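Local coordinates for putative SnoaL-like polyketide cyclase (Shewanella putrefaciens, PDB 3GZB), which is of unknown specific function but probably acts as a SnoaL-like polyketide cyclase of the NTF2 clan, its substrate not established, at residues Glu22-Lys28 and Leu128-Arg133; Tyr38-Ile42 and Ile67-Glu71; Gly98-Gly104 and Ile116-Ala122. All coordinates share one frame; numbering follows the deposited sequence.

Contact 1. Residues Glu22-Lys28 and Leu128-Arg133; sequences EQQLAVK and LDMLNR
One face of the Arg133 guanidinium is covered by Leu25, whose methyl CD1 sits over the centre of the group, 3.6 Å above its plane. Lys28 NZ lies at the edge, in plane, 3.2 Å from Arg133 NH2. Both are donors, so they do not bond; the two like charges simply come close at the surface. Lys28 and Arg133 were each modelled in two conformers, and both touch a crystal neighbour, so this approach need not persist in solution. The extended Arg133 chain also rests on Leu25, with CG 3.6 Å from CD1. With CG of Leu25 anti to the backbone N (chi1 -170°), the branch points at the loop, and CD2 meets Met130 SE at 3.8 Å. The selenomethionine chain is bent at chi2 and chi3, which folds SE and CE back against the helix. SE meets Glu22 CG at 3.9 Å. Leu128 points its CD1 at the carbonyl O of Glu22, 3.3 Å away. That same oxygen accepts the helical bond from Ala26 N.

Within the turn joining strands 115-129 and 134-142, Asp129 OD1 accepts from Asn132 N, an Asx motif. Asp129 OD2 takes a straight bond from Asn132 ND2 (2.8 Å, 170°). Val94 of strand 93-103 also touches Glu22, Ala26 and Leu128. Helix 21-34 thus packs on the sheet of the NTF2-type fold beside this turn, held across these segments mainly by van der Waals contact. The charged ends lie at the rim, where solvent would probably soften the repulsion between Lys28 and Arg133.

Contact 2. Residues Tyr38-Ile42 and Ile67-Glu71; sequences YKTLI and IDFLE
Tyr38 and Ile67 have the most surface buried where the short helix 38-42 meets helix 63-73, a helix-helix packing within the SnoaL-like domain. The Tyr38 ring lies against the last turn of segment 67-71. Glu71 CB is over one face, 4.1 Å above the plane and offset toward the rim. Glu71 CG approaches Tyr38 CE2 at 3.9 Å, so the aliphatic part of the glutamate, not its carboxylate, does the touching. Leu70 CB comes obliquely to the ring, 4.0 Å from CE1.

Ile67 packs against all three of Tyr38, Leu41 and Ile42. Its CG1 is anti to the carbonyl carbon (chi1 -66°), and the chain bends again at chi2 (-76°), which brings CD1 between them. Ile67 CG1 meets Ile42 CG1 at 3.8 Å, the two side chains crossing at about a right angle. Leu41 CD2 presses on Leu70 CD1 at 3.4 Å, tighter than usual van der Waals contact. Leu33 of helix 21-34 touches both leucines. A diol, probably from the crystallisation liquor, lies beside Leu70.

The segment axes are roughly antiparallel, at 149°, and stay 11.4 Å from each other, so side chains and water bridge the gap. The Tyr38 hydroxyl is held by two waters. One, in the ring plane, gives a weak bond to Leu70 O. The other donates to Glu71 O, 2.7 Å from the water oxygen. Direct contacts are thus mostly between carbons, and the Tyr38 hydroxyl reaches the opposite backbone through water. This hydration probably steadies the phenol without a direct bond between the helices.

Contact 3. Residues Gly98-Gly104 and Ile116-Ala122; sequences GNYHFKG and IDVAIPA. With EDO (1,2-ethanediol), chain M.
Strands 93-103 and 115-129 form an antiparallel pair in the curved sheet of this SnoaL-like, NTF2-type fold. The pairing is regular from Gly98 with Ala122 to Gly104 with Ile116. Backbone bonds join both directions at Gly98-Ala122, Tyr100-Ile120, Phe102-Val118 and Gly104-Ile116. At the non-hydrogen-bonded pairs, CA-H groups touch carbonyls, as His101 CA does Val118 O at 3.3 Å.

One face carries Asn99, His101, Lys103, Asp117, Ala119 and Pro121. His101 NE2 donates to Asp117 OD1 (2.7 Å, 147°), on the syn side of the carboxylate and in the ring plane. The His101 side chain is swung away from its own N (chi1 -178°), which carries the ring diagonally across to Asp117 of the neighbouring strand. Val118 O sits at the ring edge, 3.2 Å from His101 CD2. Over one face lies C1 of a 1,2-ethanediol, probably from the crystallisation liquor; its O1 accepts from Lys103 N at 3.0 Å. A water donates to both Asn99 OD1 and Ala119 O.

The other face is mostly apolar. Ala122 CB meets the edge of the Tyr100 ring, 3.5 Å from CE2, and Ile120 CD1 approaches Phe102 CE1 at 4.1 Å. The Tyr100 hydroxyl is bonded to Thr124. Helix 144-151 packs here on Val118 and Ile120, and Ile142 of strand 134-142 packs on Tyr100, Ile120 and Ala122. Phe82 stacks on Tyr100, and Tyr80 on Phe102. On the polar face, Pro121 touches His86 of the second subunit.

Contacts 1 and 3 share strand 115-129 but use different parts of it, on opposite sides of the chain's centre, with their own centres about 25 Å apart. Contact 3 joins strand to strand by backbone bonds, and half of its touching residues are buried. Contact 1 joins helix 21-34 to the strand's end by side-chain packing; it lies farthest from the chain's centre and has exposed charged ends. Contact 2, between them in depth, pairs two helices; helix 38-42 follows helix 21-34 in the chain. Contacts 1 and 2 have apolar middles and charged or hydrated rims. Contact 3 divides by face instead, polar on one and mostly apolar on the other, and it alone reaches the second subunit.

Contact 1. Residues Glu22-Lys28 and Leu128-Arg133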
loop_
_atom_site.group_PDB
_atom_site.type_symbol
_atom_site.label_atom_id
_atom_site.label_comp_id
_atom_site.label_asym_id
_atom_site.label_seq_id
_atom_site.Cartn_x
_atom_site.Cartn_y
_atom_site.Cartn_z
ATOM N N GLU A 22 -13.564 -10.872 -2.019
ATOM C CA GLU A 22 -13.070 -9.785 -1.168
ATOM C C GLU A 22 -12.749 -8.548 -2.010
ATOM O O GLU A 22 -13.092 -7.430 -1.692
ATOM C CB GLU A 22 -11.814 -10.262 -0.400
ATOM C CG GLU A 22 -12.089 -11.450 0.486
ATOM C CD GLU A 22 -11.899 -12.810 -0.137
ATOM O OE1 GLU A 22 -11.906 -12.999 -1.382
ATOM O OE2 GLU A 22 -11.741 -13.762 0.682
ATOM N N GLN A 23 -12.109 -8.774 -3.158
ATOM C CA GLN A 23 -11.901 -7.677 -4.110
ATOM C C GLN A 23 -13.218 -7.107 -4.658
ATOM O O GLN A 23 -13.340 -5.897 -4.774
ATOM C CB GLN A 23 -10.968 -8.102 -5.228
ATOM C CG GLN A 23 -9.529 -8.425 -4.790
ATOM C CD GLN A 23 -8.653 -8.797 -5.978
ATOM O OE1 GLN A 23 -8.895 -8.372 -7.102
ATOM N NE2 GLN A 23 -7.617 -9.609 -5.723
ATOM N N GLN A 24 -14.209 -7.955 -4.944
ATOM C CA GLN A 24 -15.469 -7.490 -5.504
ATOM C C GLN A 24 -16.148 -6.561 -4.515
ATOM O O GLN A 24 -16.715 -5.546 -4.909
ATOM C CB GLN A 24 -16.376 -8.672 -5.860
ATOM C CG GLN A 24 -15.906 -9.524 -7.017
ATOM C CD GLN A 24 -16.929 -10.516 -7.478
ATOM O OE1 GLN A 24 -18.122 -10.157 -7.641
ATOM N NE2 GLN A 24 -16.493 -11.752 -7.700
ATOM N N LEU A 25 -16.068 -6.901 -3.251
ATOM C CA LEU A 25 -16.677 -6.037 -2.240
ATOM C C LEU A 25 -15.937 -4.705 -2.103
ATOM O O LEU A 25 -16.556 -3.661 -1.953
ATOM C CB LEU A 25 -16.795 -6.756 -0.891
ATOM C CG LEU A 25 -17.634 -6.048 0.184
ATOM C CD1 LEU A 25 -19.118 -5.869 -0.272
ATOM C CD2 LEU A 25 -17.559 -6.791 1.532
ATOM N N ALA A 26 -14.604 -4.745 -2.186
ATOM C CA ALA A 26 -13.819 -3.547 -2.158
ATOM C C ALA A 26 -14.223 -2.622 -3.284
ATOM O O ALA A 26 -14.271 -1.410 -3.069
ATOM C CB ALA A 26 -12.320 -3.891 -2.282
ATOM N N VAL A 27 -14.482 -3.151 -4.484
ATOM C CA VAL A 27 -14.911 -2.316 -5.592
ATOM C C VAL A 27 -16.209 -1.558 -5.249
ATOM O O VAL A 27 -16.341 -0.338 -5.513
ATOM C CB VAL A 27 -15.057 -3.119 -6.882
ATOM C CG1 VAL A 27 -15.663 -2.288 -8.015
ATOM C CG2 VAL A 27 -13.684 -3.733 -7.316
ATOM N N LYS A 28 -17.184 -2.239 -4.681
ATOM C CA LYS A 28 -18.454 -1.599 -4.272
ATOM C C LYS A 28 -18.220 -0.450 -3.303
ATOM O O LYS A 28 -18.792 0.639 -3.445
ATOM C CB LYS A 28 -19.388 -2.631 -3.631
ATOM C CG LYS A 28 -19.773 -3.776 -4.588
ATOM C CD LYS A 28 -20.962 -4.508 -4.089
ATOM C CE LYS A 28 -21.585 -5.381 -5.154
ATOM N NZ LYS A 28 -22.902 -5.828 -4.664
ATOM N N LEU A 128 -11.691 -6.215 5.522
ATOM C CA LEU A 128 -13.093 -6.455 5.388
ATOM C C LEU A 128 -13.570 -7.524 6.362
ATOM O O LEU A 128 -12.845 -8.482 6.669
ATOM C CB LEU A 128 -13.406 -6.938 3.971
ATOM C CG LEU A 128 -12.944 -5.943 2.885
ATOM C CD1 LEU A 128 -13.128 -6.590 1.514
ATOM C CD2 LEU A 128 -13.644 -4.672 2.953
ATOM N N ASP A 129 -14.802 -7.334 6.831
ATOM C CA ASP A 129 -15.579 -8.373 7.552
ATOM C C ASP A 129 -16.613 -8.860 6.551
ATOM O O ASP A 129 -17.637 -8.183 6.285
ATOM C CB ASP A 129 -16.181 -7.725 8.806
ATOM C CG ASP A 129 -17.200 -8.612 9.528
ATOM O OD1 ASP A 129 -17.484 -9.726 9.060
ATOM O OD2 ASP A 129 -17.733 -8.124 10.565
HETATM N N MSE A 130 -16.306 -10.012 5.930
HETATM C CA MSE A 130 -17.107 -10.519 4.826
HETATM C C MSE A 130 -18.511 -10.938 5.303
HETATM O O MSE A 130 -19.487 -10.676 4.612
HETATM C CB MSE A 130 -16.382 -11.619 4.037
HETATM C CG MSE A 130 -15.072 -11.205 3.423
HETATM SE SE MSE A 130 -15.303 -9.822 2.103
HETATM C CE MSE A 130 -16.285 -10.802 0.852
ATOM N N LEU A 131 -18.623 -11.498 6.497
ATOM C CA LEU A 131 -19.946 -11.911 7.032
ATOM C C LEU A 131 -20.901 -10.723 7.118
ATOM O O LEU A 131 -22.052 -10.820 6.717
ATOM C CB LEU A 131 -19.757 -12.554 8.405
ATOM C CG LEU A 131 -21.042 -12.882 9.174
ATOM C CD1 LEU A 131 -21.781 -13.986 8.454
ATOM C CD2 LEU A 131 -20.721 -13.252 10.612
ATOM N N ASN A 132 -20.409 -9.595 7.630
ATOM C CA ASN A 132 -21.258 -8.432 7.852
ATOM C C ASN A 132 -21.173 -7.381 6.756
ATOM O O ASN A 132 -21.776 -6.331 6.876
ATOM C CB ASN A 132 -20.907 -7.836 9.218
ATOM C CG ASN A 132 -21.236 -8.761 10.345
ATOM O OD1 ASN A 132 -22.415 -9.089 10.524
ATOM N ND2 ASN A 132 -20.235 -9.224 11.094
ATOM N N ARG A 133 -20.396 -7.653 5.698
ATOM C CA ARG A 133 -20.279 -6.741 4.567
ATOM C C ARG A 133 -19.780 -5.337 5.053
ATOM O O ARG A 133 -20.362 -4.307 4.688
ATOM C CB ARG A 133 -21.615 -6.632 3.825
ATOM C CG ARG A 133 -21.495 -6.419 2.367
ATOM C CD ARG A 133 -22.869 -6.545 1.679
ATOM N NE ARG A 133 -22.756 -6.287 0.253
ATOM C CZ ARG A 133 -22.724 -5.083 -0.308
ATOM N NH1 ARG A 133 -22.777 -3.953 0.403
ATOM N NH2 ARG A 133 -22.605 -5.008 -1.616
#

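Contact 2. Residues Tyr38-Ile42 and Ile67-Glu71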
loop_
_atom_site.group_PDB
_atom_site.type_symbol
_atom_site.label_atom_id
_atom_site.label_comp_id
_atom_site.label_asym_id
_atom_site.label_seq_id
_atom_site.Cartn_x
_atom_site.Cartn_y
_atom_site.Cartn_z
ATOM N N TYR A 38 -22.875 8.515 0.385
ATOM C CA TYR A 38 -22.773 8.279 1.829
ATOM C C TYR A 38 -23.856 7.353 2.352
ATOM O O TYR A 38 -23.605 6.650 3.323
ATOM C CB TYR A 38 -22.779 9.579 2.621
ATOM C CG TYR A 38 -21.700 10.516 2.181
ATOM C CD1 TYR A 38 -20.424 10.196 2.313
ATOM C CD2 TYR A 38 -22.023 11.716 1.562
ATOM C CE1 TYR A 38 -19.389 11.074 1.880
ATOM C CE2 TYR A 38 -21.065 12.572 1.143
ATOM C CZ TYR A 38 -19.757 12.265 1.292
ATOM O OH TYR A 38 -18.787 13.147 0.839
ATOM N N LYS A 39 -25.020 7.316 1.719
ATOM C CA LYS A 39 -26.071 6.363 2.111
ATOM C C LYS A 39 -25.570 4.927 1.999
ATOM O O LYS A 39 -25.724 4.110 2.939
ATOM C CB LYS A 39 -27.353 6.596 1.272
ATOM C CG LYS A 39 -28.480 5.716 1.754
ATOM C CD LYS A 39 -29.750 5.814 0.893
ATOM C CE LYS A 39 -30.777 4.744 1.316
ATOM N NZ LYS A 39 -31.474 4.123 0.138
ATOM N N THR A 40 -24.886 4.616 0.904
ATOM C CA THR A 40 -24.303 3.287 0.739
ATOM C C THR A 40 -23.097 3.136 1.621
ATOM O O THR A 40 -22.896 2.100 2.246
ATOM C CB THR A 40 -23.910 3.044 -0.720
ATOM O OG1 THR A 40 -25.091 3.076 -1.542
ATOM C CG2 THR A 40 -23.180 1.702 -0.900
ATOM N N LEU A 41 -22.250 4.160 1.653
ATOM C CA LEU A 41 -21.000 4.054 2.383
ATOM C C LEU A 41 -21.210 3.734 3.853
ATOM O O LEU A 41 -20.501 2.879 4.417
ATOM C CB LEU A 41 -20.146 5.315 2.243
ATOM C CG LEU A 41 -18.647 5.114 2.511
ATOM C CD1 LEU A 41 -18.004 4.294 1.405
ATOM C CD2 LEU A 41 -17.871 6.447 2.680
ATOM N N ILE A 42 -22.211 4.345 4.491
ATOM C CA ILE A 42 -22.347 4.122 5.928
ATOM C C ILE A 42 -22.758 2.671 6.228
ATOM O O ILE A 42 -22.484 2.195 7.341
ATOM C CB ILE A 42 -23.238 5.161 6.589
ATOM C CG1 ILE A 42 -22.949 5.237 8.103
ATOM C CG2 ILE A 42 -24.682 4.875 6.245
ATOM C CD1 ILE A 42 -23.732 6.348 8.835
ATOM N N ILE A 67 -18.070 9.329 8.515
ATOM C CA ILE A 67 -18.964 9.930 7.512
ATOM C C ILE A 67 -18.974 11.448 7.634
ATOM O O ILE A 67 -18.957 12.183 6.644
ATOM C CB ILE A 67 -20.387 9.338 7.564
ATOM C CG1 ILE A 67 -20.370 7.854 7.146
ATOM C CG2 ILE A 67 -21.404 10.159 6.696
ATOM C CD1 ILE A 67 -20.236 7.590 5.641
ATOM N N ASP A 68 -19.045 11.963 8.868
ATOM C CA ASP A 68 -19.024 13.419 9.001
ATOM C C ASP A 68 -17.731 14.045 8.474
ATOM O O ASP A 68 -17.790 15.064 7.794
ATOM C CB ASP A 68 -19.261 13.850 10.462
ATOM C CG ASP A 68 -19.567 15.301 10.582
ATOM O OD1 ASP A 68 -20.720 15.662 10.258
ATOM O OD2 ASP A 68 -18.703 16.097 11.002
ATOM N N PHE A 69 -16.592 13.459 8.797
ATOM C CA PHE A 69 -15.307 13.914 8.287
ATOM C C PHE A 69 -15.276 13.895 6.750
ATOM O O PHE A 69 -14.851 14.883 6.128
ATOM C CB PHE A 69 -14.171 13.097 8.938
ATOM C CG PHE A 69 -13.025 12.769 8.020
ATOM C CD1 PHE A 69 -12.106 13.708 7.668
ATOM C CD2 PHE A 69 -12.892 11.500 7.537
ATOM C CE1 PHE A 69 -11.057 13.377 6.811
ATOM C CE2 PHE A 69 -11.851 11.163 6.652
ATOM C CZ PHE A 69 -10.950 12.103 6.309
ATOM N N LEU A 70 -15.741 12.808 6.159
ATOM C CA LEU A 70 -15.738 12.670 4.670
ATOM C C LEU A 70 -16.637 13.716 4.040
ATOM O O LEU A 70 -16.222 14.383 3.078
ATOM C CB LEU A 70 -16.185 11.283 4.265
ATOM C CG LEU A 70 -15.244 10.168 4.613
ATOM C CD1 LEU A 70 -15.920 8.788 4.296
ATOM C CD2 LEU A 70 -13.911 10.334 3.828
ATOM N N GLU A 71 -17.841 13.869 4.589
ATOM C CA GLU A 71 -18.804 14.799 3.990
ATOM C C GLU A 71 -18.263 16.218 4.040
ATOM O O GLU A 71 -18.347 16.998 3.060
ATOM C CB GLU A 71 -20.195 14.694 4.640
ATOM C CG GLU A 71 -21.248 15.405 3.822
ATOM C CD GLU A 71 -22.667 15.182 4.331
ATOM O OE1 GLU A 71 -22.838 14.907 5.540
ATOM O OE2 GLU A 71 -23.609 15.309 3.504
HETATM O O HOH W 1 -16.505 12.184 0.949
HETATM O O HOH W 2 -19.274 16.126 0.686
#

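Contact 3. Residues Gly98-Gly104 and Ile116-Ala122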
loop_
_atom_site.group_PDB
_atom_site.type_symbol
_atom_site.label_atom_id
_atom_site.label_comp_id
_atom_site.label_asym_id
_atom_site.label_seq_id
_atom_site.Cartn_x
_atom_site.Cartn_y
_atom_site.Cartn_z
ATOM N N GLY A 98 -2.605 2.880 -6.914
ATOM C CA GLY A 98 -3.123 3.645 -8.012
ATOM C C GLY A 98 -2.982 5.135 -7.822
ATOM O O GLY A 98 -2.087 5.576 -7.120
ATOM N N ASN A 99 -3.793 5.917 -8.542
ATOM C CA ASN A 99 -3.791 7.363 -8.497
ATOM C C ASN A 99 -5.229 7.823 -8.306
ATOM O O ASN A 99 -6.150 7.326 -8.999
ATOM C CB ASN A 99 -3.240 8.018 -9.787
ATOM C CG ASN A 99 -1.778 7.801 -9.977
ATOM O OD1 ASN A 99 -0.969 8.543 -9.453
ATOM N ND2 ASN A 99 -1.420 6.784 -10.762
ATOM N N TYR A 100 -5.440 8.773 -7.399
ATOM C CA TYR A 100 -6.712 9.411 -7.265
ATOM C C TYR A 100 -6.750 10.668 -8.132
ATOM O O TYR A 100 -5.903 11.565 -7.973
ATOM C CB TYR A 100 -7.030 9.798 -5.828
ATOM C CG TYR A 100 -7.326 8.641 -4.883
ATOM C CD1 TYR A 100 -8.582 8.034 -4.868
ATOM C CD2 TYR A 100 -6.361 8.116 -4.056
ATOM C CE1 TYR A 100 -8.870 7.022 -3.993
ATOM C CE2 TYR A 100 -6.657 7.032 -3.192
ATOM C CZ TYR A 100 -7.920 6.513 -3.166
ATOM O OH TYR A 100 -8.214 5.502 -2.267
ATOM N N HIS A 101 -7.689 10.704 -9.053
ATOM C CA HIS A 101 -7.854 11.810 -10.006
ATOM C C HIS A 101 -9.043 12.655 -9.623
ATOM O O HIS A 101 -10.186 12.173 -9.647
ATOM C CB HIS A 101 -8.020 11.223 -11.424
ATOM C CG HIS A 101 -8.146 12.263 -12.478
ATOM N ND1 HIS A 101 -8.756 12.010 -13.684
ATOM C CD2 HIS A 101 -7.676 13.532 -12.541
ATOM C CE1 HIS A 101 -8.689 13.099 -14.442
ATOM N NE2 HIS A 101 -8.036 14.040 -13.779
ATOM N N PHE A 102 -8.748 13.924 -9.309
ATOM C CA PHE A 102 -9.746 14.924 -8.995
ATOM C C PHE A 102 -9.726 16.005 -10.086
ATOM O O PHE A 102 -8.661 16.548 -10.426
ATOM C CB PHE A 102 -9.475 15.627 -7.668
ATOM C CG PHE A 102 -9.608 14.762 -6.446
ATOM C CD1 PHE A 102 -8.558 13.972 -6.024
ATOM C CD2 PHE A 102 -10.765 14.806 -5.679
ATOM C CE1 PHE A 102 -8.654 13.242 -4.852
ATOM C CE2 PHE A 102 -10.869 14.034 -4.512
ATOM C CZ PHE A 102 -9.817 13.281 -4.111
ATOM N N LYS A 103 -10.904 16.335 -10.588
ATOM C CA LYS A 103 -11.111 17.467 -11.505
ATOM C C LYS A 103 -12.355 18.238 -11.105
ATOM O O LYS A 103 -13.427 17.638 -10.882
ATOM C CB LYS A 103 -11.195 17.009 -12.936
ATOM C CG LYS A 103 -11.369 18.169 -13.956
ATOM C CD LYS A 103 -11.150 17.641 -15.370
ATOM C CE LYS A 103 -10.985 18.770 -16.396
ATOM N NZ LYS A 103 -12.171 18.893 -17.293
ATOM N N GLY A 104 -12.204 19.533 -10.910
ATOM C CA GLY A 104 -13.352 20.372 -10.552
ATOM C C GLY A 104 -12.989 21.582 -9.758
ATOM O O GLY A 104 -11.834 21.966 -9.694
ATOM N N ILE A 116 -9.384 22.820 -10.853
ATOM C CA ILE A 116 -8.122 22.095 -10.678
ATOM C C ILE A 116 -8.232 20.717 -11.312
ATOM O O ILE A 116 -9.324 20.189 -11.579
ATOM C CB ILE A 116 -7.627 22.030 -9.178
ATOM C CG1 ILE A 116 -8.576 21.257 -8.273
ATOM C CG2 ILE A 116 -7.305 23.461 -8.696
ATOM C CD1 ILE A 116 -8.522 19.682 -8.359
ATOM N N ASP A 117 -7.069 20.132 -11.596
ATOM C CA ASP A 117 -6.982 18.768 -12.126
ATOM C C ASP A 117 -5.701 18.168 -11.563
ATOM O O ASP A 117 -4.588 18.610 -11.910
ATOM C CB ASP A 117 -6.927 18.880 -13.658
ATOM C CG ASP A 117 -7.191 17.569 -14.395
ATOM O OD1 ASP A 117 -7.026 16.498 -13.824
ATOM O OD2 ASP A 117 -7.506 17.640 -15.628
ATOM N N VAL A 118 -5.825 17.198 -10.665
ATOM C CA VAL A 118 -4.673 16.559 -10.052
ATOM C C VAL A 118 -4.826 15.046 -10.080
ATOM O O VAL A 118 -5.956 14.531 -10.041
ATOM C CB VAL A 118 -4.460 17.001 -8.560
ATOM C CG1 VAL A 118 -4.133 18.514 -8.514
ATOM C CG2 VAL A 118 -5.675 16.727 -7.637
ATOM N N ALA A 119 -3.675 14.359 -10.123
ATOM C CA ALA A 119 -3.626 12.896 -10.100
ATOM C C ALA A 119 -2.636 12.501 -9.020
ATOM O O ALA A 119 -1.427 12.778 -9.137
ATOM C CB ALA A 119 -3.182 12.362 -11.506
ATOM N N ILE A 120 -3.146 11.922 -7.942
ATOM C CA ILE A 120 -2.373 11.772 -6.712
ATOM C C ILE A 120 -2.026 10.295 -6.471
ATOM O O ILE A 120 -2.900 9.473 -6.273
ATOM C CB ILE A 120 -3.171 12.283 -5.500
ATOM C CG1 ILE A 120 -3.750 13.679 -5.737
ATOM C CG2 ILE A 120 -2.284 12.217 -4.233
ATOM C CD1 ILE A 120 -4.702 14.235 -4.629
ATOM N N PRO A 121 -0.734 9.940 -6.527
ATOM C CA PRO A 121 -0.376 8.522 -6.223
ATOM C C PRO A 121 -0.815 8.125 -4.814
ATOM O O PRO A 121 -0.760 8.951 -3.894
ATOM C CB PRO A 121 1.154 8.499 -6.388
ATOM C CG PRO A 121 1.452 9.705 -7.263
ATOM C CD PRO A 121 0.431 10.749 -6.888
ATOM N N ALA A 122 -1.199 6.843 -4.653
ATOM C CA ALA A 122 -1.695 6.318 -3.382
ATOM C C ALA A 122 -1.704 4.832 -3.317
ATOM O O ALA A 122 -1.761 4.147 -4.327
ATOM C CB ALA A 122 -3.122 6.828 -3.149
HETATM C C1 EDO M . -12.233 13.058 -12.112
HETATM O O1 EDO M . -12.766 13.981 -11.121
HETATM C C2 EDO M . -13.279 12.713 -13.137
HETATM O O2 EDO M . -13.343 13.941 -13.881
HETATM O O HOH W 3 0.172 10.861 -10.725
#